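Lectin CEL-I, N-acetyl-D-galactosamine-specific C-type (Cucumaria echinata, PDB 4WQQ) binds galactose and N-acetylgalactosamine through calcium in its natural form, and in this engineered EPNH variant binds mannose. Local coordinates at residues L76-N81 and A109-Q114; G100-N105 and A122-S127; R43-S48 and I86-S91; L22-N27 and A129-Y134. The protein carries 3 engineered substitutions. All coordinates share one frame; numbering follows the deposited sequence.

Contact 1: residues L76-N81 and A109-Q114; sequences LYDKYN and AEDYGQ. With CA (calcium ion), chain E; CA (calcium ion), chain F; CA (calcium ion), chain G; MAN (alpha-D-mannopyranose), chain H.
The carboxylates of Asp78 and Asp111 meet at nearly a right angle, their planes 86° apart, and calcium ions reconcile two acid groups that would otherwise probably repel. Asp78 OD1 comes within 3.1 Å of Asp111 OD1 because both bind the same calcium. Asp78 grips that ion with both oxygens, its CG lying between backbone N and carbonyl carbon (chi1 75°), and Gly83 N donates to OD2; Asp111 offers OD1 alone, 2.4 Å from the metal. Asp111 OD1 also bridges to a second calcium, which Asp111 OD2 binds too, with water 1, water 3 and Glu82. Water 1 donates to Asp78 O. Glu110 splits its roles: its backbone O joins the first calcium, whereas its extended side chain, which also has His106 as a partner, reaches a third calcium through OE1; OE2 accepts a hydrogen bond from mannose O6 and lies 2.6 Å from mannose O4. Asn105, Glu82 and water 2 complete the shell round the first ion. The backbones pair antiparallel: Gly113 N donates to Leu76 O at 2.8 Å and Asp78 N to Asp111 O at 3.0 Å. Between these bonds Tyr77 and Tyr112 form a non-hydrogen-bonded pair, Tyr77 CB resting 3.9 Å from Tyr112 CD1 as the side chains cross obliquely. Asp111 and Tyr112 both face Asn126 in a classic beta bulge, and the whole is the calcium-binding region of a C-type lectin domain.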
# COMPACT_ATOMS: atom_id res chain seq x y z
N LEU A 76 -4.33 21.52 -4.55
CA LEU A 76 -5.29 22.32 -5.34
C LEU A 76 -4.56 23.48 -5.96
O LEU A 76 -3.80 24.19 -5.28
CB LEU A 76 -6.43 22.85 -4.44
CG LEU A 76 -7.68 23.43 -5.11
CD1 LEU A 76 -8.52 22.35 -5.71
CD2 LEU A 76 -8.50 24.22 -4.13
N TYR A 77 -4.71 23.64 -7.28
CA TYR A 77 -4.03 24.77 -7.92
C TYR A 77 -4.71 25.24 -9.19
O TYR A 77 -5.45 24.46 -9.86
CB TYR A 77 -2.55 24.40 -8.15
CG TYR A 77 -2.17 23.42 -9.28
CD1 TYR A 77 -2.78 22.21 -9.48
CD2 TYR A 77 -1.10 23.74 -10.13
CE1 TYR A 77 -2.40 21.34 -10.52
CE2 TYR A 77 -0.69 22.86 -11.14
CZ TYR A 77 -1.34 21.67 -11.32
OH TYR A 77 -0.96 20.84 -12.31
N ASP A 78 -4.46 26.51 -9.58
CA ASP A 78 -5.03 27.03 -10.82
C ASP A 78 -4.01 27.70 -11.75
O ASP A 78 -4.30 28.69 -12.43
CB ASP A 78 -6.19 27.98 -10.51
CG ASP A 78 -5.74 29.37 -9.98
OD1 ASP A 78 -4.72 29.49 -9.33
OD2 ASP A 78 -6.46 30.35 -10.18
N LYS A 79 -2.79 27.15 -11.74
CA LYS A 79 -1.73 27.53 -12.63
C LYS A 79 -2.14 27.48 -14.10
O LYS A 79 -1.83 28.38 -14.84
CB LYS A 79 -0.51 26.60 -12.45
CG LYS A 79 0.63 26.94 -13.36
CD LYS A 79 1.88 26.09 -13.19
CE LYS A 79 2.76 26.35 -14.42
NZ LYS A 79 4.17 26.05 -14.11
N TYR A 80 -2.81 26.42 -14.53
CA TYR A 80 -3.09 26.22 -15.97
C TYR A 80 -4.28 27.02 -16.46
O TYR A 80 -4.28 27.52 -17.63
CB TYR A 80 -3.20 24.72 -16.30
CG TYR A 80 -1.78 24.16 -16.29
CD1 TYR A 80 -0.90 24.47 -17.33
CD2 TYR A 80 -1.30 23.45 -15.20
CE1 TYR A 80 0.42 24.07 -17.29
CE2 TYR A 80 0.03 23.04 -15.15
CZ TYR A 80 0.88 23.38 -16.16
OH TYR A 80 2.18 22.97 -16.12
N ASN A 81 -5.29 27.13 -15.59
CA ASN A 81 -6.52 27.80 -15.87
C ASN A 81 -6.90 28.62 -14.69
O ASN A 81 -7.53 28.12 -13.76
CB ASN A 81 -7.62 26.83 -16.27
CG ASN A 81 -7.47 26.35 -17.69
OD1 ASN A 81 -7.94 27.01 -18.65
ND2 ASN A 81 -6.79 25.26 -17.84
N ALA A 109 -1.53 36.84 -8.22
CA ALA A 109 -0.43 35.92 -8.10
C ALA A 109 -0.62 34.89 -7.01
O ALA A 109 0.23 34.74 -6.16
CB ALA A 109 0.86 36.69 -7.81
N GLU A 110 -1.78 34.26 -6.98
CA GLU A 110 -2.01 33.21 -6.02
C GLU A 110 -2.67 32.07 -6.73
O GLU A 110 -3.89 32.09 -7.04
CB GLU A 110 -2.84 33.70 -4.82
CG GLU A 110 -2.15 34.74 -3.95
CD GLU A 110 -2.88 34.97 -2.64
OE1 GLU A 110 -4.15 35.02 -2.67
OE2 GLU A 110 -2.22 35.14 -1.57
N ASP A 111 -1.88 31.01 -6.92
CA ASP A 111 -2.35 29.86 -7.63
C ASP A 111 -2.40 28.53 -6.83
O ASP A 111 -2.63 27.48 -7.39
CB ASP A 111 -1.56 29.68 -8.94
CG ASP A 111 -1.82 30.80 -10.00
OD1 ASP A 111 -2.70 31.72 -9.83
OD2 ASP A 111 -1.11 30.75 -11.04
N TYR A 112 -2.16 28.57 -5.53
CA TYR A 112 -1.84 27.35 -4.76
C TYR A 112 -2.71 27.27 -3.52
O TYR A 112 -2.70 28.19 -2.68
CB TYR A 112 -0.31 27.25 -4.45
CG TYR A 112 0.44 27.34 -5.71
CD1 TYR A 112 0.45 26.25 -6.60
CD2 TYR A 112 0.96 28.57 -6.14
CE1 TYR A 112 1.03 26.34 -7.84
CE2 TYR A 112 1.55 28.66 -7.40
CZ TYR A 112 1.60 27.56 -8.22
OH TYR A 112 2.19 27.69 -9.49
N GLY A 113 -3.45 26.19 -3.39
CA GLY A 113 -4.41 26.01 -2.31
C GLY A 113 -3.83 25.48 -1.00
O GLY A 113 -2.84 24.76 -1.00
N GLN A 114 -4.40 25.91 0.13
CA GLN A 114 -3.93 25.52 1.44
C GLN A 114 -5.10 25.63 2.45
O GLN A 114 -5.99 26.46 2.28
CB GLN A 114 -2.74 26.43 1.90
CG GLN A 114 -3.09 27.91 1.96
CD GLN A 114 -1.96 28.87 2.29
OE1 GLN A 114 -2.27 30.01 2.56
NE2 GLN A 114 -0.68 28.48 2.19
CA CA E . -4.97 32.00 -9.13
CA CA F . -5.81 34.22 -1.09
CA CA G . -2.40 32.61 -12.06
C1 MAN H . -4.34 37.60 3.41
C2 MAN H . -5.49 37.29 2.50
C3 MAN H . -5.31 35.99 1.73
C4 MAN H . -3.90 35.96 1.16
C5 MAN H . -2.92 36.00 2.35
C6 MAN H . -1.45 35.88 2.03
O1 MAN H . -4.54 36.71 4.48
O2 MAN H . -5.47 38.35 1.58
O3 MAN H . -6.26 35.99 0.67
O4 MAN H . -3.81 34.76 0.40
O5 MAN H . -3.04 37.38 2.86
O6 MAN H . -1.36 36.87 1.03
O HOH W 1 -3.13 30.97 -13.48
O HOH W 2 -6.68 32.22 -7.52
O HOH W 3 -2.65 34.70 -10.79

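Contact 2: residues G100-N105 and A122-S127; sequences GGEPNN and AWNDNS. Engineered in segment 100-105: Glu102 (natural residue Gln), Asn104 (natural residue Asp). With CA (calcium ion), chain F; CA (calcium ion), chain E; MAN (alpha-D-mannopyranose), chain H.
Glu102 and Asn124 converge on the sugar-binding calcium of the C-type lectin fold, where a long loop carrying the engineered EPN sequence meets the strand with the WND sequence. Metal bonds dominate. The ion takes Glu102 OE1, Asn104 OD1, Asn124 OD1 and both the backbone O and OD1 of Asp125, the last at 2.3 Å; Glu110 OE1 and mannose O3 and O4 fill the remaining places. Shared coordination explains why Glu102 OE1 lies only 2.8 Å from Asn124 OD1, their carboxylate and amide planes turned 77° apart. Glu102 and Asn104 are engineered (Gln and Asp in the natural protein), and a cis peptide bond precedes Pro103.

Sugar contacts follow. Asn124 ND2 donates to mannose O4 at 3.0 Å, the amide placed by a CG anti to the backbone N (chi1 177°), and Asn104 ND2 makes a weak bond to O3. Glu102 OE2 lies 2.5 Å from mannose O3.

Direct hydrogen bonds fasten loop to strand. Both oxygens of Asp125 accept backbone N-H groups on their syn sides, somewhat out of the carboxylate plane, OD1 from Asn104 and OD2 from Asn105. Pro103 CB packs alongside this carboxylate, and water 2, a ligand of the neighbouring calcium, donates to Asp125 OD2 at 2.7 Å.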
# COMPACT_ATOMS: atom_id res chain seq x y z
N GLY A 100 -13.97 32.75 3.62
CA GLY A 100 -14.63 33.97 3.19
C GLY A 100 -13.73 34.80 2.34
O GLY A 100 -12.60 35.05 2.71
N GLY A 101 -14.23 35.20 1.18
CA GLY A 101 -13.48 35.97 0.17
C GLY A 101 -12.39 35.29 -0.63
O GLY A 101 -11.76 35.94 -1.49
N GLU A 102 -12.21 33.98 -0.41
CA GLU A 102 -11.26 33.21 -1.21
C GLU A 102 -12.03 32.39 -2.27
O GLU A 102 -13.22 32.05 -2.02
CB GLU A 102 -10.50 32.30 -0.26
CG GLU A 102 -9.87 33.05 0.90
CD GLU A 102 -8.79 34.08 0.53
OE1 GLU A 102 -8.29 34.05 -0.60
OE2 GLU A 102 -8.40 34.94 1.41
N PRO A 103 -11.37 32.01 -3.37
CA PRO A 103 -9.95 32.36 -3.69
C PRO A 103 -9.91 33.79 -4.23
O PRO A 103 -10.81 34.18 -4.93
CB PRO A 103 -9.59 31.39 -4.82
CG PRO A 103 -10.87 31.04 -5.45
CD PRO A 103 -11.93 31.11 -4.38
N ASN A 104 -8.97 34.60 -3.82
CA ASN A 104 -8.96 35.96 -4.28
C ASN A 104 -7.81 36.30 -5.20
O ASN A 104 -7.69 37.45 -5.58
CB ASN A 104 -8.97 36.90 -3.08
CG ASN A 104 -7.71 36.83 -2.23
OD1 ASN A 104 -6.87 35.97 -2.39
ND2 ASN A 104 -7.62 37.72 -1.29
N ASN A 105 -6.95 35.34 -5.55
CA ASN A 105 -5.85 35.59 -6.49
C ASN A 105 -5.10 36.87 -6.13
O ASN A 105 -4.80 37.70 -6.99
CB ASN A 105 -6.36 35.59 -7.95
CG ASN A 105 -5.27 35.36 -8.94
OD1 ASN A 105 -4.37 34.48 -8.80
ND2 ASN A 105 -5.31 36.16 -9.99
N ALA A 122 -10.72 25.97 6.57
CA ALA A 122 -11.21 26.60 5.35
C ALA A 122 -10.00 27.09 4.48
O ALA A 122 -8.98 27.52 4.98
CB ALA A 122 -12.11 27.79 5.67
N TRP A 123 -10.19 26.96 3.17
CA TRP A 123 -9.15 27.06 2.18
C TRP A 123 -8.86 28.52 1.78
O TRP A 123 -9.74 29.37 1.73
CB TRP A 123 -9.54 26.31 0.92
CG TRP A 123 -9.97 24.88 1.08
CD1 TRP A 123 -9.95 24.14 2.21
CD2 TRP A 123 -10.50 24.06 0.07
NE1 TRP A 123 -10.38 22.88 1.95
CE2 TRP A 123 -10.74 22.80 0.64
CE3 TRP A 123 -10.77 24.25 -1.27
CZ2 TRP A 123 -11.23 21.76 -0.10
CZ3 TRP A 123 -11.26 23.23 -2.01
CH2 TRP A 123 -11.47 21.99 -1.43
N ASN A 124 -7.56 28.76 1.50
CA ASN A 124 -7.06 29.97 0.92
C ASN A 124 -6.16 29.60 -0.29
O ASN A 124 -5.52 28.54 -0.30
CB ASN A 124 -6.23 30.68 1.94
CG ASN A 124 -5.60 31.93 1.40
OD1 ASN A 124 -6.23 32.73 0.72
ND2 ASN A 124 -4.31 32.08 1.68
N ASP A 125 -6.14 30.47 -1.29
CA ASP A 125 -5.13 30.46 -2.32
C ASP A 125 -3.95 31.34 -1.91
O ASP A 125 -4.11 32.45 -1.35
CB ASP A 125 -5.69 30.82 -3.70
CG ASP A 125 -6.31 32.24 -3.76
OD1 ASP A 125 -6.68 32.85 -2.72
OD2 ASP A 125 -6.50 32.71 -4.88
N ASN A 126 -2.75 30.86 -2.23
CA ASN A 126 -1.57 31.61 -1.88
C ASN A 126 -0.55 31.50 -3.04
O ASN A 126 -0.77 30.81 -4.05
CB ASN A 126 -1.05 31.14 -0.51
CG ASN A 126 -0.41 32.28 0.31
OD1 ASN A 126 0.25 33.18 -0.23
ND2 ASN A 126 -0.58 32.23 1.65
N SER A 127 0.57 32.17 -2.86
CA SER A 127 1.50 32.34 -3.96
C SER A 127 2.57 31.26 -4.04
O SER A 127 2.74 30.47 -3.14
CB SER A 127 2.19 33.67 -3.78
OG SER A 127 3.16 33.53 -2.73
CA CA F . -5.81 34.22 -1.09
CA CA E . -4.97 32.00 -9.13
C1 MAN H . -4.34 37.60 3.41
C2 MAN H . -5.49 37.29 2.50
C3 MAN H . -5.31 35.99 1.73
C4 MAN H . -3.90 35.96 1.16
C5 MAN H . -2.92 36.00 2.35
C6 MAN H . -1.45 35.88 2.03
O1 MAN H . -4.54 36.71 4.48
O2 MAN H . -5.47 38.35 1.58
O3 MAN H . -6.26 35.99 0.67
O4 MAN H . -3.81 34.76 0.40
O5 MAN H . -3.04 37.38 2.86
O6 MAN H . -1.36 36.87 1.03
O HOH W 2 -6.68 32.22 -7.52

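Contact 3: residues R43-S48 and I86-S91; sequences RSDLVS and IWTDGS
One face of the Trp87 indole is covered by Ser48, whose CA sits 3.6 Å from the centroid of the six-membered ring and 13° off its normal, a CH-pi contact; Ser91 O lies at the ring's edge. The contact sets the strand holding Arg43 to Leu46, in the C-type lectin domain, against a type I beta turn from Trp87 to Gly90. The Arg43 guanidinium has Asp89 O over one face and Asp45 CG at its edge. Its plane stands 82° from the Asp89 carboxylate, and Arg43 CD packs on Asp89 CB.

Asp45 divides its oxygens. A salt bridge runs from Arg43 NH1 to Asp45 OD2 at 2.9 Å, the oxygen 16° out of the guanidinium plane, while Glu141 binds Arg43 NE. Thr88 OG1 donates to Asp45 OD1 at 2.6 Å, approaching from above the carboxylate plane; Leu46 N adds a weak bond to OD1. Water 5 donates to Thr88 OG1 and Leu46 O, adding a water-mediated link between the segments.

The Asp89 carboxylate is similarly divided. Its OD1 accepts from both N and OG of Ser91, the backbone bond closing an Asx turn that braces the acid from within its own segment. On the other branch, Ser48 OG donates to the syn lone pair of Asp89 OD2 at 2.6 Å.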
# COMPACT_ATOMS: atom_id res chain seq x y z
N ARG A 43 -0.17 5.98 -6.19
CA ARG A 43 0.19 7.40 -6.30
C ARG A 43 0.27 7.99 -4.93
O ARG A 43 -0.62 7.83 -4.13
CB ARG A 43 -0.88 8.14 -7.14
CG ARG A 43 -0.82 9.65 -6.98
CD ARG A 43 -1.96 10.42 -7.62
NE ARG A 43 -1.95 10.24 -9.05
CZ ARG A 43 -1.18 10.93 -9.88
NH1 ARG A 43 -0.51 12.00 -9.48
NH2 ARG A 43 -1.13 10.60 -11.14
N SER A 44 1.39 8.67 -4.65
CA SER A 44 1.50 9.58 -3.54
C SER A 44 1.46 10.98 -4.09
O SER A 44 2.09 11.27 -5.07
CB SER A 44 2.80 9.31 -2.78
OG SER A 44 2.99 10.18 -1.66
N ASP A 45 0.70 11.86 -3.45
CA ASP A 45 0.51 13.22 -3.99
C ASP A 45 0.08 14.12 -2.85
O ASP A 45 -0.17 13.65 -1.69
CB ASP A 45 -0.49 13.15 -5.12
CG ASP A 45 -0.28 14.19 -6.18
OD1 ASP A 45 0.09 15.36 -5.84
OD2 ASP A 45 -0.62 13.91 -7.35
N LEU A 46 0.07 15.40 -3.07
CA LEU A 46 -0.57 16.29 -2.12
C LEU A 46 -2.04 15.86 -1.90
O LEU A 46 -2.67 15.39 -2.81
CB LEU A 46 -0.52 17.74 -2.62
CG LEU A 46 0.83 18.44 -2.37
CD1 LEU A 46 0.95 19.69 -3.19
CD2 LEU A 46 1.12 18.72 -0.90
N VAL A 47 -2.54 16.04 -0.70
CA VAL A 47 -3.90 15.61 -0.33
C VAL A 47 -4.92 16.33 -1.21
O VAL A 47 -4.84 17.55 -1.48
CB VAL A 47 -4.10 15.83 1.20
CG1 VAL A 47 -4.03 17.31 1.54
CG2 VAL A 47 -5.39 15.21 1.67
N SER A 48 -5.90 15.57 -1.69
CA SER A 48 -7.13 16.10 -2.27
C SER A 48 -8.26 15.84 -1.30
O SER A 48 -8.16 14.89 -0.55
CB SER A 48 -7.38 15.47 -3.60
OG SER A 48 -7.55 14.06 -3.50
N ILE A 86 -7.84 22.82 -9.99
CA ILE A 86 -7.82 21.39 -10.16
C ILE A 86 -6.98 20.72 -9.04
O ILE A 86 -6.16 21.40 -8.37
CB ILE A 86 -7.28 21.01 -11.55
CG1 ILE A 86 -5.88 21.57 -11.78
CG2 ILE A 86 -8.26 21.38 -12.65
CD1 ILE A 86 -5.18 20.99 -12.95
N TRP A 87 -7.19 19.40 -8.85
CA TRP A 87 -6.30 18.60 -7.99
C TRP A 87 -5.14 18.01 -8.75
O TRP A 87 -5.34 17.47 -9.85
CB TRP A 87 -7.09 17.46 -7.36
CG TRP A 87 -8.18 17.86 -6.38
CD1 TRP A 87 -9.55 17.61 -6.55
CD2 TRP A 87 -8.06 18.52 -5.14
NE1 TRP A 87 -10.23 18.09 -5.51
CE2 TRP A 87 -9.37 18.65 -4.60
CE3 TRP A 87 -6.99 19.03 -4.40
CZ2 TRP A 87 -9.63 19.28 -3.37
CZ3 TRP A 87 -7.27 19.64 -3.15
CH2 TRP A 87 -8.53 19.73 -2.64
N THR A 88 -3.96 18.02 -8.14
CA THR A 88 -2.78 17.44 -8.76
C THR A 88 -2.93 15.94 -9.03
O THR A 88 -2.30 15.46 -9.98
CB THR A 88 -1.53 17.64 -7.93
OG1 THR A 88 -1.72 17.12 -6.60
CG2 THR A 88 -1.14 19.13 -7.85
N ASP A 89 -3.79 15.25 -8.26
CA ASP A 89 -3.96 13.79 -8.35
C ASP A 89 -4.94 13.36 -9.42
O ASP A 89 -5.12 12.16 -9.67
CB ASP A 89 -4.29 13.14 -7.00
CG ASP A 89 -5.65 13.46 -6.45
OD1 ASP A 89 -6.45 14.16 -7.14
OD2 ASP A 89 -5.86 13.12 -5.26
N GLY A 90 -5.48 14.34 -10.10
CA GLY A 90 -6.36 14.09 -11.23
C GLY A 90 -7.78 13.82 -10.83
O GLY A 90 -8.62 13.60 -11.69
N SER A 91 -8.04 13.75 -9.55
CA SER A 91 -9.40 13.61 -9.08
C SER A 91 -10.17 14.90 -9.38
O SER A 91 -9.58 15.97 -9.48
CB SER A 91 -9.45 13.24 -7.62
OG SER A 91 -8.99 14.31 -6.73
O HOH W 4 -3.83 12.84 -3.46
O HOH W 5 -4.04 16.32 -5.22

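Contact 4: residues L22-N27 and A129-Y134; sequences LTTWEN and AAQAKY
Thr23 turns CG2 between its backbone N and carbonyl carbon, which brings this methyl to Tyr134, where Thr23 CG2 lies 3.7 Å from Tyr134 CD1. The same rotation sets Thr23 OG1 anti to the backbone N (chi1 -163°), where it receives Asn27 ND2. Beneath these side chains Thr23 and Ala132 form an antiparallel hydrogen-bonded pair, each N donating to the other's O at 2.9 Å.

Gln131 lays its extended chain along the Thr23 backbone, NE2 reaching to 3.5 Å from Thr23 CA. On the flank, Leu22 CD2 presses tightly on Ala132 CA, at 3.5 Å, and Leu22 CG touches Lys133 CE; the bent lysine chain carries NZ on to a salt bridge with Asp66. Thr24 sits at the N-cap position: its OG1 accepts from Asn27 N at 3.1 Å, a capping bond. Water 6 bridges the next residue back across the contact, accepting from Trp25 N and donating to Ala130 O.

The contact thus lies where strand 14-23 gives way to helix 25-34 beside strand 132-140. Trp73 of strand 71-77 donates to Thr23 O, while Ala28 of the helix packs on both Thr23 and Tyr134.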
# COMPACT_ATOMS: atom_id res chain seq x y z
N LEU A 22 8.05 23.45 6.97
CA LEU A 22 7.66 24.56 6.15
C LEU A 22 8.36 24.52 4.78
O LEU A 22 9.62 24.40 4.69
CB LEU A 22 8.04 25.87 6.88
CG LEU A 22 7.10 26.83 7.58
CD1 LEU A 22 7.76 28.22 7.53
CD2 LEU A 22 5.74 26.97 6.97
N THR A 23 7.60 24.64 3.68
CA THR A 23 8.17 24.63 2.36
C THR A 23 7.17 25.31 1.36
O THR A 23 6.06 25.69 1.71
CB THR A 23 8.63 23.17 1.90
OG1 THR A 23 9.51 23.29 0.79
CG2 THR A 23 7.43 22.28 1.50
N THR A 24 7.62 25.47 0.13
CA THR A 24 6.82 25.98 -0.95
C THR A 24 5.84 24.90 -1.44
O THR A 24 6.05 23.73 -1.23
CB THR A 24 7.67 26.43 -2.12
OG1 THR A 24 8.45 25.31 -2.59
CG2 THR A 24 8.62 27.56 -1.72
N TRP A 25 4.80 25.33 -2.12
CA TRP A 25 3.84 24.40 -2.67
C TRP A 25 4.54 23.46 -3.67
O TRP A 25 4.31 22.26 -3.64
CB TRP A 25 2.68 25.09 -3.34
CG TRP A 25 1.58 24.19 -3.82
CD1 TRP A 25 0.45 23.84 -3.16
CD2 TRP A 25 1.50 23.54 -5.10
NE1 TRP A 25 -0.31 23.01 -3.93
CE2 TRP A 25 0.31 22.82 -5.13
CE3 TRP A 25 2.32 23.52 -6.23
CZ2 TRP A 25 -0.09 22.09 -6.27
CZ3 TRP A 25 1.89 22.81 -7.34
CH2 TRP A 25 0.71 22.13 -7.36
N GLU A 26 5.37 24.04 -4.52
CA GLU A 26 6.07 23.27 -5.56
C GLU A 26 6.94 22.22 -4.91
O GLU A 26 6.93 21.05 -5.33
CB GLU A 26 6.92 24.22 -6.41
CG GLU A 26 6.77 23.95 -7.88
CD GLU A 26 7.90 23.13 -8.43
OE1 GLU A 26 8.71 23.70 -9.22
OE2 GLU A 26 7.97 21.92 -8.05
N ASN A 27 7.67 22.56 -3.86
CA ASN A 27 8.51 21.56 -3.26
C ASN A 27 7.71 20.54 -2.44
O ASN A 27 8.02 19.38 -2.45
CB ASN A 27 9.56 22.19 -2.38
CG ASN A 27 10.47 21.15 -1.77
OD1 ASN A 27 11.19 20.42 -2.51
ND2 ASN A 27 10.45 21.04 -0.49
N ALA A 129 5.70 31.74 -3.71
CA ALA A 129 6.75 32.03 -2.75
C ALA A 129 6.34 31.79 -1.32
O ALA A 129 7.17 31.74 -0.47
CB ALA A 129 7.21 33.47 -2.92
N ALA A 130 5.03 31.68 -1.04
CA ALA A 130 4.55 31.37 0.28
C ALA A 130 5.03 30.02 0.75
O ALA A 130 5.44 29.16 -0.06
CB ALA A 130 3.03 31.42 0.24
N GLN A 131 5.08 29.86 2.05
CA GLN A 131 5.48 28.59 2.61
C GLN A 131 4.42 28.11 3.61
O GLN A 131 3.73 28.92 4.20
CB GLN A 131 6.87 28.67 3.26
CG GLN A 131 7.94 29.08 2.25
CD GLN A 131 9.35 28.59 2.47
OE1 GLN A 131 10.28 29.06 1.79
NE2 GLN A 131 9.55 27.70 3.37
N ALA A 132 4.32 26.79 3.77
CA ALA A 132 3.35 26.13 4.58
C ALA A 132 3.81 24.73 4.86
O ALA A 132 4.75 24.27 4.23
CB ALA A 132 1.96 26.10 3.93
N LYS A 133 3.11 24.08 5.81
CA LYS A 133 3.31 22.66 6.12
C LYS A 133 2.65 21.86 4.98
O LYS A 133 2.02 22.48 4.13
CB LYS A 133 2.76 22.30 7.48
CG LYS A 133 3.21 23.24 8.57
CD LYS A 133 4.71 23.25 8.80
CE LYS A 133 5.08 24.29 9.92
NZ LYS A 133 4.48 23.91 11.23
N TYR A 134 2.78 20.54 4.95
CA TYR A 134 2.09 19.80 3.89
C TYR A 134 1.67 18.41 4.32
O TYR A 134 2.14 17.87 5.27
CB TYR A 134 2.89 19.79 2.58
CG TYR A 134 4.21 19.06 2.66
CD1 TYR A 134 5.33 19.67 3.15
CD2 TYR A 134 4.33 17.74 2.14
CE1 TYR A 134 6.52 18.99 3.16
CE2 TYR A 134 5.49 17.06 2.16
CZ TYR A 134 6.60 17.66 2.68
OH TYR A 134 7.85 17.02 2.71
O HOH W 6 4.54 28.23 -2.49

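The four contacts show how one C-type lectin domain carries a metal-dependent sugar site on a shared sheet. Contact 4 spans the longest stretch of chain, joining residues 22-27 to 129-134, and the other three close within that span. Contact 3 closes before contact 2 opens, while contact 1 interlocks with both along the sequence. Contacts 1 and 2 have centres about 9 Å apart, share two calcium ions and mannose, and are joined through the neighbouring strands 112-116 and 123-126. Contacts 3 and 4 each lie with their centres about 13 Å from that of contact 1. Trp25 touches Tyr77, Tyr112, Leu46 and Thr88, so packing round Trp25 connects contacts 1, 3 and 4.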